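Local structure of YfkN protein (3GVE) at residues T18-N23 against G63-G68; A36-A41 against S281-Y286; I148-L153 against K162-Y167. The protein belongs to the calcineurin-like phosphoesterase family of metal-dependent proteins and holds a manganese and a magnesium ion side by side. All blocks are in the same frame, centred on the assembly; numbering follows the deposited sequence. Where two conformers were deposited one is given.

Contact 1 of 3, residues T18-N23 against G63-G68; sequences TDIHAN and GDLIQG. With MN (manganese (II) ion), chain C; MG (magnesium ion), chain D.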
loop_
_atom_site.group_PDB
_atom_site.type_symbol
_atom_site.label_atom_id
_atom_site.label_comp_id
_atom_site.label_asym_id
_atom_site.label_seq_id
_atom_site.Cartn_x
_atom_site.Cartn_y
_atom_site.Cartn_z
ATOM N N THR A 18 9.452 12.642 0.007
ATOM C CA THR A 18 9.291 11.767 -1.143
ATOM C C THR A 18 8.154 10.783 -0.923
ATOM O O THR A 18 7.872 10.398 0.195
ATOM C CB THR A 18 10.605 10.973 -1.470
ATOM O OG1 THR A 18 10.542 10.438 -2.808
ATOM C CG2 THR A 18 10.852 9.840 -0.460
ATOM N N ASP A 19 7.537 10.360 -2.014
ATOM C CA ASP A 19 6.533 9.303 -1.977
ATOM C C ASP A 19 5.439 9.571 -0.928
ATOM O O ASP A 19 4.972 8.686 -0.243
ATOM C CB ASP A 19 7.201 7.923 -1.800
ATOM C CG ASP A 19 8.043 7.537 -3.004
ATOM O OD1 ASP A 19 7.494 6.896 -3.924
ATOM O OD2 ASP A 19 9.246 7.885 -3.022
ATOM N N ILE A 20 4.930 10.816 -0.867
ATOM C CA ILE A 20 3.899 11.247 0.092
ATOM C C ILE A 20 2.579 10.558 -0.251
ATOM O O ILE A 20 1.801 10.228 0.651
ATOM C CB ILE A 20 3.783 12.803 0.069
ATOM C CG1 ILE A 20 4.977 13.429 0.729
ATOM C CG2 ILE A 20 2.526 13.237 0.775
ATOM C CD1 ILE A 20 5.186 13.214 2.047
ATOM N N HIS A 21 2.339 10.354 -1.533
ATOM C CA HIS A 21 1.221 9.583 -2.070
ATOM C C HIS A 21 -0.120 10.135 -1.561
ATOM O O HIS A 21 -1.002 9.401 -1.135
ATOM C CB HIS A 21 1.398 8.080 -1.765
ATOM C CG HIS A 21 2.321 7.381 -2.718
ATOM N ND1 HIS A 21 2.003 7.180 -4.038
ATOM C CD2 HIS A 21 3.559 6.859 -2.546
ATOM C CE1 HIS A 21 2.999 6.553 -4.637
ATOM N NE2 HIS A 21 3.960 6.351 -3.759
ATOM N N ALA A 22 -0.235 11.458 -1.612
ATOM C CA ALA A 22 -1.493 12.187 -1.315
ATOM C C ALA A 22 -1.934 12.112 0.143
ATOM O O ALA A 22 -3.029 12.516 0.488
ATOM C CB ALA A 22 -2.636 11.743 -2.250
ATOM N N ASN A 23 -1.054 11.611 0.994
ATOM C CA ASN A 23 -1.310 11.594 2.437
ATOM C C ASN A 23 -1.011 12.957 3.075
ATOM O O ASN A 23 0.047 13.175 3.640
ATOM C CB ASN A 23 -0.513 10.465 3.116
ATOM C CG ASN A 23 -0.896 9.085 2.598
ATOM O OD1 ASN A 23 -0.110 8.398 1.966
ATOM N ND2 ASN A 23 -2.102 8.698 2.846
ATOM N N GLY A 63 8.492 13.623 -5.680
ATOM C CA GLY A 63 7.513 12.953 -6.524
ATOM C C GLY A 63 6.773 11.796 -5.865
ATOM O O GLY A 63 6.978 11.501 -4.701
ATOM N N ASP A 64 5.907 11.143 -6.637
ATOM C CA ASP A 64 4.868 10.222 -6.116
ATOM C C ASP A 64 4.080 10.954 -5.011
ATOM O O ASP A 64 3.950 10.496 -3.882
ATOM C CB ASP A 64 5.457 8.882 -5.630
ATOM C CG ASP A 64 5.513 7.839 -6.722
ATOM O OD1 ASP A 64 5.330 8.214 -7.898
ATOM O OD2 ASP A 64 5.772 6.662 -6.380
ATOM N N LEU A 65 3.570 12.120 -5.389
ATOM C CA LEU A 65 2.945 13.088 -4.489
ATOM C C LEU A 65 1.413 13.162 -4.598
ATOM O O LEU A 65 0.732 13.210 -3.594
ATOM C CB LEU A 65 3.543 14.472 -4.762
ATOM C CG LEU A 65 2.844 15.653 -4.085
ATOM C CD1 LEU A 65 3.046 15.594 -2.593
ATOM C CD2 LEU A 65 3.380 16.989 -4.663
ATOM N N ILE A 66 0.894 13.188 -5.818
ATOM C CA ILE A 66 -0.500 13.536 -6.041
ATOM C C ILE A 66 -1.457 12.357 -6.150
ATOM O O ILE A 66 -2.656 12.552 -6.289
ATOM C CB ILE A 66 -0.652 14.429 -7.300
ATOM C CG1 ILE A 66 -0.400 13.618 -8.583
ATOM C CG2 ILE A 66 0.252 15.652 -7.197
ATOM C CD1 ILE A 66 -0.638 14.404 -9.873
ATOM N N GLN A 67 -0.930 11.144 -6.088
ATOM C CA GLN A 67 -1.721 9.933 -6.284
ATOM C C GLN A 67 -1.430 8.922 -5.191
ATOM O O GLN A 67 -0.326 8.841 -4.699
ATOM C CB GLN A 67 -1.360 9.314 -7.636
ATOM C CG GLN A 67 -2.257 8.147 -8.054
ATOM C CD GLN A 67 -1.883 6.795 -7.440
ATOM O OE1 GLN A 67 -2.706 5.886 -7.388
ATOM N NE2 GLN A 67 -0.664 6.656 -7.015
ATOM N N GLY A 68 -2.439 8.149 -4.827
ATOM C CA GLY A 68 -2.235 7.001 -3.964
ATOM C C GLY A 68 -3.356 6.673 -2.999
ATOM O O GLY A 68 -3.500 5.547 -2.571
HETATM MN MN MN C . 5.922 5.510 -4.423
HETATM MG MG MG D . 7.652 5.701 -7.566
HETATM O O HOH W 1 5.966 13.057 -2.477
HETATM O O HOH W 2 7.317 4.283 -5.608
HETATM O O HOH W 3 4.611 3.879 -5.238
#
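Asp-64 OD2 is shared by two metals, lying 2.3 Å from the manganese ion and 2.4 Å from the magnesium ion, and water 2 forms a second bridge between them. Across the contact, Asp-19 OD1 and His-21 NE2 also bind manganese, which explains how two carboxylate oxygens, Asp-19 OD1 and Asp-64 OD2, can lie 3.0 Å apart; the carboxylate planes are almost perpendicular, at 87°. His-21 CG, anti to the carbonyl carbon (chi1 -81°), places the ring beside Asp-64. With NE2 on the metal, the bond from His-21 ND1 to Gln-67 O (2.9 Å), close to the ring plane, helps fix the ring's rotation, while Asp-64 O sits over one face. That same carbonyl accepts from His-21 N, so the Asp-64 backbone holds the chain carrying its fellow ligand. Asp-19 N bonds to Gly-63 O, and Thr-18 OG1 donates to Asp-19 OD2 from above the carboxylate plane, helping to orient this ligand. His-109 N holds Asp-64 OD1 from outside. His-251 completes the protein ligands of manganese; Asn-108, His-216 and His-249 serve magnesium. The two loops follow the neighbouring parallel strands 9-17 and 57-61, and Leu-65, whose CD1 packs on Ile-20, also leans on helix 91-98, while helix 70-85 begins just beyond Gly-68.

Contact 2 of 3, residues A36-A41 against S281-Y286; sequences ADFGLA and SSWGKY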
loop_
_atom_site.group_PDB
_atom_site.type_symbol
_atom_site.label_atom_id
_atom_site.label_comp_id
_atom_site.label_asym_id
_atom_site.label_seq_id
_atom_site.Cartn_x
_atom_site.Cartn_y
_atom_site.Cartn_z
ATOM N N ALA A 36 -1.230 8.014 13.741
ATOM C CA ALA A 36 -0.087 8.836 14.145
ATOM C C ALA A 36 1.142 8.517 13.317
ATOM O O ALA A 36 2.204 9.094 13.524
ATOM C CB ALA A 36 0.220 8.621 15.597
ATOM N N ASP A 37 0.962 7.599 12.388
ATOM C CA ASP A 37 2.023 6.855 11.711
ATOM C C ASP A 37 2.613 7.602 10.507
ATOM O O ASP A 37 3.735 7.354 10.145
ATOM C CB ASP A 37 1.430 5.498 11.263
ATOM C CG ASP A 37 2.452 4.533 10.675
ATOM O OD1 ASP A 37 2.215 4.007 9.555
ATOM O OD2 ASP A 37 3.459 4.250 11.351
ATOM N N PHE A 38 1.839 8.485 9.883
ATOM C CA PHE A 38 2.245 9.107 8.621
ATOM C C PHE A 38 1.492 10.397 8.348
ATOM O O PHE A 38 0.638 10.786 9.122
ATOM C CB PHE A 38 2.066 8.117 7.454
ATOM C CG PHE A 38 0.627 7.680 7.196
ATOM C CD1 PHE A 38 -0.237 8.490 6.506
ATOM C CD2 PHE A 38 0.170 6.443 7.609
ATOM C CE1 PHE A 38 -1.529 8.105 6.241
ATOM C CE2 PHE A 38 -1.119 6.059 7.347
ATOM C CZ PHE A 38 -1.977 6.898 6.673
ATOM N N GLY A 39 1.813 11.048 7.234
ATOM C CA GLY A 39 1.082 12.213 6.770
ATOM C C GLY A 39 1.873 13.503 6.795
ATOM O O GLY A 39 2.579 13.760 7.741
ATOM N N LEU A 40 1.747 14.288 5.732
ATOM C CA LEU A 40 2.462 15.550 5.604
ATOM C C LEU A 40 2.145 16.521 6.745
ATOM O O LEU A 40 2.980 17.295 7.120
ATOM C CB LEU A 40 2.180 16.176 4.236
ATOM C CG LEU A 40 2.999 17.419 3.852
ATOM C CD1 LEU A 40 4.502 17.200 4.021
ATOM C CD2 LEU A 40 2.643 17.829 2.429
ATOM N N ALA A 41 0.943 16.439 7.303
ATOM C CA ALA A 41 0.606 17.258 8.458
ATOM C C ALA A 41 1.576 17.030 9.627
ATOM O O ALA A 41 1.835 17.945 10.378
ATOM C CB ALA A 41 -0.835 17.015 8.893
ATOM N N SER A 281 11.916 7.383 3.307
ATOM C CA SER A 281 10.805 6.444 3.470
ATOM C C SER A 281 9.666 6.768 2.487
ATOM O O SER A 281 9.905 7.016 1.319
ATOM C CB SER A 281 10.334 6.458 4.946
ATOM O OG SER A 281 9.422 5.395 5.187
ATOM N N SER A 282 8.435 6.714 2.967
ATOM C CA SER A 282 7.266 7.029 2.157
ATOM C C SER A 282 6.189 7.616 3.072
ATOM O O SER A 282 6.278 7.520 4.279
ATOM C CB SER A 282 6.758 5.793 1.415
ATOM O OG SER A 282 6.309 4.818 2.326
ATOM N N TRP A 283 5.209 8.268 2.463
ATOM C CA TRP A 283 4.009 8.778 3.135
ATOM C C TRP A 283 4.276 9.846 4.200
ATOM O O TRP A 283 3.443 10.095 5.051
ATOM C CB TRP A 283 3.191 7.617 3.741
ATOM C CG TRP A 283 2.608 6.664 2.750
ATOM C CD1 TRP A 283 2.939 6.508 1.458
ATOM C CD2 TRP A 283 1.568 5.719 3.022
ATOM N NE1 TRP A 283 2.161 5.516 0.884
ATOM C CE2 TRP A 283 1.312 5.018 1.832
ATOM C CE3 TRP A 283 0.834 5.401 4.163
ATOM C CZ2 TRP A 283 0.337 4.015 1.742
ATOM C CZ3 TRP A 283 -0.130 4.412 4.075
ATOM C CH2 TRP A 283 -0.369 3.736 2.873
ATOM N N GLY A 284 5.450 10.458 4.145
ATOM C CA GLY A 284 5.828 11.463 5.118
ATOM C C GLY A 284 6.343 10.912 6.434
ATOM O O GLY A 284 6.433 11.637 7.386
ATOM N N LYS A 285 6.708 9.636 6.477
ATOM C CA LYS A 285 7.199 9.014 7.716
ATOM C C LYS A 285 8.571 9.514 8.201
ATOM O O LYS A 285 8.905 9.392 9.366
ATOM C CB LYS A 285 7.197 7.483 7.583
ATOM C CG LYS A 285 5.785 6.875 7.469
ATOM C CD LYS A 285 5.835 5.383 7.123
ATOM C CE LYS A 285 4.439 4.773 6.954
ATOM N NZ LYS A 285 4.574 3.327 6.618
ATOM N N TYR A 286 9.338 10.085 7.283
ATOM C CA TYR A 286 10.646 10.659 7.562
ATOM C C TYR A 286 10.785 11.934 6.735
ATOM O O TYR A 286 10.133 12.078 5.705
ATOM C CB TYR A 286 11.749 9.691 7.145
ATOM C CG TYR A 286 12.017 8.553 8.095
ATOM C CD1 TYR A 286 13.148 8.550 8.886
ATOM C CD2 TYR A 286 11.159 7.475 8.174
ATOM C CE1 TYR A 286 13.414 7.492 9.756
ATOM C CE2 TYR A 286 11.418 6.420 9.041
ATOM C CZ TYR A 286 12.539 6.444 9.818
ATOM O OH TYR A 286 12.793 5.395 10.677
#
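Phe-38 offers a ring face to the edge of Trp-283, a T-shaped pair with its planes at 75° and the centroid of the six-membered indole ring 4.9 Å from that of the phenyl ring. Trp-283 CE3 does most of the touching: it stands over the middle of the phenyl face, 3.7 Å from Phe-38 CD2, with Trp-283 CZ3 beside it above CE2 and CZ. The benzyl group reaches this place because chi1 of Phe-38 (63°) sets CG between the backbone N and the carbonyl carbon. Beside the rings, Gly-39 N donates to Trp-283 O at 2.9 Å, meeting the carbonyl almost end-on (C=O...N 170°), so the tryptophan is engaged by backbone and side chain together. Lys-285 packs beside the base of the Phe-38 side chain. Its CG rests 3.4 Å from Asp-37 O, and the extended chain then carries NZ to a long salt bridge with Asp-37 OD1, at 3.8 Å.

Behind this first shell, a type I' turn from Ser-282 to Lys-285 presents Trp-283 and Gly-284 at its corners, closed by the bond from Lys-285 N to Ser-282 O. Thr-43 OG1 is hydrogen-bonded to both Gly-39 O and Gly-284 O, tying the two segments together from the first turn of the helix. Asn-23 packs against both aromatic residues, and Asp-37 meets Asp-37 of the second subunit. Gly-39 is the N-cap residue of helix 40-53; the arrangement is thus a helix start docked on a tight turn between strands 275-280 and 286-297, beside the two-metal site of a calcineurin-like phosphoesterase fold.

Contact 3 of 3, residues I148-L153 against K162-Y167; sequences INEKTL and KVKVGY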
loop_
_atom_site.group_PDB
_atom_site.type_symbol
_atom_site.label_atom_id
_atom_site.label_comp_id
_atom_site.label_asym_id
_atom_site.label_seq_id
_atom_site.Cartn_x
_atom_site.Cartn_y
_atom_site.Cartn_z
ATOM N N ILE A 148 17.288 27.183 -12.354
ATOM C CA ILE A 148 18.347 27.796 -11.557
ATOM C C ILE A 148 17.839 29.082 -10.913
ATOM O O ILE A 148 17.317 29.939 -11.592
ATOM C CB ILE A 148 19.596 28.097 -12.424
ATOM C CG1 ILE A 148 20.139 26.816 -13.033
ATOM C CG2 ILE A 148 20.679 28.760 -11.606
ATOM C CD1 ILE A 148 21.120 27.062 -14.167
ATOM N N ASN A 149 17.984 29.179 -9.596
ATOM C CA ASN A 149 17.559 30.342 -8.823
ATOM C C ASN A 149 18.766 30.920 -8.120
ATOM O O ASN A 149 19.502 30.209 -7.467
ATOM C CB ASN A 149 16.541 29.957 -7.750
ATOM C CG ASN A 149 15.313 29.328 -8.306
ATOM O OD1 ASN A 149 14.830 29.728 -9.338
ATOM N ND2 ASN A 149 14.799 28.326 -7.613
ATOM N N GLU A 150 18.967 32.218 -8.274
ATOM C CA GLU A 150 20.015 32.889 -7.541
ATOM C C GLU A 150 19.490 33.192 -6.142
ATOM O O GLU A 150 18.532 33.920 -5.977
ATOM C CB GLU A 150 20.455 34.168 -8.241
ATOM C CG GLU A 150 21.655 34.808 -7.559
ATOM C CD GLU A 150 22.171 36.018 -8.305
ATOM O OE1 GLU A 150 23.337 35.996 -8.712
ATOM O OE2 GLU A 150 21.405 36.976 -8.463
ATOM N N LYS A 151 20.129 32.593 -5.149
ATOM C CA LYS A 151 19.737 32.736 -3.757
ATOM C C LYS A 151 20.708 33.652 -3.016
ATOM O O LYS A 151 21.901 33.552 -3.220
ATOM C CB LYS A 151 19.758 31.358 -3.074
ATOM C CG LYS A 151 18.925 30.290 -3.741
ATOM C CD LYS A 151 17.515 30.761 -3.948
ATOM C CE LYS A 151 16.695 30.570 -2.729
ATOM N NZ LYS A 151 15.304 31.002 -3.023
ATOM N N THR A 152 20.202 34.515 -2.140
ATOM C CA THR A 152 21.130 35.317 -1.286
ATOM C C THR A 152 21.191 34.532 0.015
ATOM O O THR A 152 20.238 34.471 0.788
ATOM C CB THR A 152 20.607 36.747 -1.061
ATOM O OG1 THR A 152 20.434 37.430 -2.285
ATOM C CG2 THR A 152 21.577 37.604 -0.146
ATOM N N LEU A 153 22.316 33.887 0.214
ATOM C CA LEU A 153 22.527 33.061 1.373
ATOM C C LEU A 153 23.401 33.836 2.328
ATOM O O LEU A 153 24.080 34.780 1.953
ATOM C CB LEU A 153 23.203 31.750 0.954
ATOM C CG LEU A 153 22.357 30.859 0.039
ATOM C CD1 LEU A 153 23.108 29.599 -0.362
ATOM C CD2 LEU A 153 21.013 30.552 0.650
ATOM N N LYS A 162 25.667 35.425 -2.956
ATOM C CA LYS A 162 24.766 35.006 -4.017
ATOM C C LYS A 162 25.247 33.680 -4.557
ATOM O O LYS A 162 26.357 33.566 -5.012
ATOM C CB LYS A 162 24.723 36.069 -5.104
ATOM C CG LYS A 162 24.067 37.323 -4.585
ATOM C CD LYS A 162 23.713 38.264 -5.661
ATOM C CE LYS A 162 22.528 39.084 -5.231
ATOM N NZ LYS A 162 22.891 39.989 -4.128
ATOM N N VAL A 163 24.381 32.679 -4.459
ATOM C CA VAL A 163 24.667 31.319 -4.891
ATOM C C VAL A 163 23.547 30.841 -5.818
ATOM O O VAL A 163 22.387 30.914 -5.465
ATOM C CB VAL A 163 24.789 30.370 -3.675
ATOM C CG1 VAL A 163 25.108 28.939 -4.121
ATOM C CG2 VAL A 163 25.850 30.898 -2.704
ATOM N N LYS A 164 23.907 30.389 -7.012
ATOM C CA LYS A 164 22.879 29.914 -7.982
ATOM C C LYS A 164 22.667 28.413 -7.758
ATOM O O LYS A 164 23.572 27.631 -7.871
ATOM C CB LYS A 164 23.313 30.186 -9.367
ATOM C CG LYS A 164 23.035 31.573 -9.859
ATOM C CD LYS A 164 23.509 31.793 -11.332
ATOM C CE LYS A 164 23.417 33.308 -11.679
ATOM N NZ LYS A 164 23.368 33.384 -13.149
ATOM N N VAL A 165 21.446 28.098 -7.338
ATOM C CA VAL A 165 21.042 26.709 -7.062
ATOM C C VAL A 165 20.195 26.218 -8.201
ATOM O O VAL A 165 19.180 26.843 -8.574
ATOM C CB VAL A 165 20.252 26.638 -5.749
ATOM C CG1 VAL A 165 19.871 25.193 -5.371
ATOM C CG2 VAL A 165 21.125 27.217 -4.607
ATOM N N GLY A 166 20.560 25.085 -8.730
ATOM C CA GLY A 166 19.832 24.416 -9.787
ATOM C C GLY A 166 19.102 23.168 -9.320
ATOM O O GLY A 166 19.640 22.449 -8.447
ATOM N N TYR A 167 17.940 22.897 -9.858
ATOM C CA TYR A 167 17.244 21.663 -9.570
ATOM C C TYR A 167 17.033 20.944 -10.885
ATOM O O TYR A 167 16.619 21.543 -11.861
ATOM C CB TYR A 167 15.887 21.951 -8.937
ATOM C CG TYR A 167 15.938 22.810 -7.684
ATOM C CD1 TYR A 167 16.067 22.249 -6.422
ATOM C CD2 TYR A 167 15.836 24.192 -7.778
ATOM C CE1 TYR A 167 16.107 23.052 -5.288
ATOM C CE2 TYR A 167 15.861 24.993 -6.652
ATOM C CZ TYR A 167 15.994 24.419 -5.413
ATOM O OH TYR A 167 16.014 25.230 -4.298
#
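Strands 146-154 and 160-170 form an antiparallel beta hairpin, and residues 148-153 and 162-167 are its paired arms at one margin of a larger mixed sheet. Two hydrogen-bonded pairs carry the ladder. Asn-149 and Val-165 exchange both backbone bonds, with Asn-149 N 2.8 Å from Val-165 O; Lys-151 and Val-163 do the same, Lys-151 N lying 2.8 Å from Val-163 O. Between and beyond them, the non-hydrogen-bonded pairs are Ile-148 with Gly-166, Glu-150 with Lys-164 and Thr-152 with Lys-162. The short strand axes run at 150° to each other.

The two faces differ in character. On the one bearing Glu-150, Lys-162 and Lys-164, the Glu-150 carboxylate lies against the methylenes of Lys-162, its carbon CD 3.8 Å from Lys-162 CD, while Glu-150 CB meets Lys-164 CG. Its charged oxygens stay farther from both ammonium groups, with Glu-150 OE2 5.5 Å from Lys-162 NZ, so any attraction is probably modest and screened by solvent. An extended Glu-150, with CG anti to the backbone N (chi1 -174°), lays this carboxylate across Lys-162. Ile-148 CG2 touches Lys-164 CB at 3.7 Å on the same face. The opposite face is more apolar. Leu-153 CD1 meets Val-163 CB at 3.8 Å, the two side chains nearly at right angles, and Lys-151 CG lies against Val-165 CG2.

This second face packs on the other sheet: Val-165 and Tyr-167 touch Leu-58 of strand 57-61, Leu-153 reaches Val-10 and Leu-12 of strand 9-17, and strand 210-215 runs parallel to 160-170 on its far edge.

The three contacts illustrate how strands of a two-sheet fold lead from packing at one end to metal-binding loops at the other. Contacts 1 and 2 adjoin, their centres 10 Å apart: Asp-19 O and Trp-283 N, and Asn-23 O and Leu-40 N, probably form hydrogen bonds, so the loop 18-23 is tied to the turn and helix start of contact 2. Their segments alternate along the chain. Contact 3 comes later than contact 1 and is nested within the loop closed by contact 2, yet lies on the opposite side of the chain's centre, its centre 27 Å from that of contact 1. Strands 9-17 and 57-61 link these regions: they pack against the hairpin, and their following loops carry metal ligands.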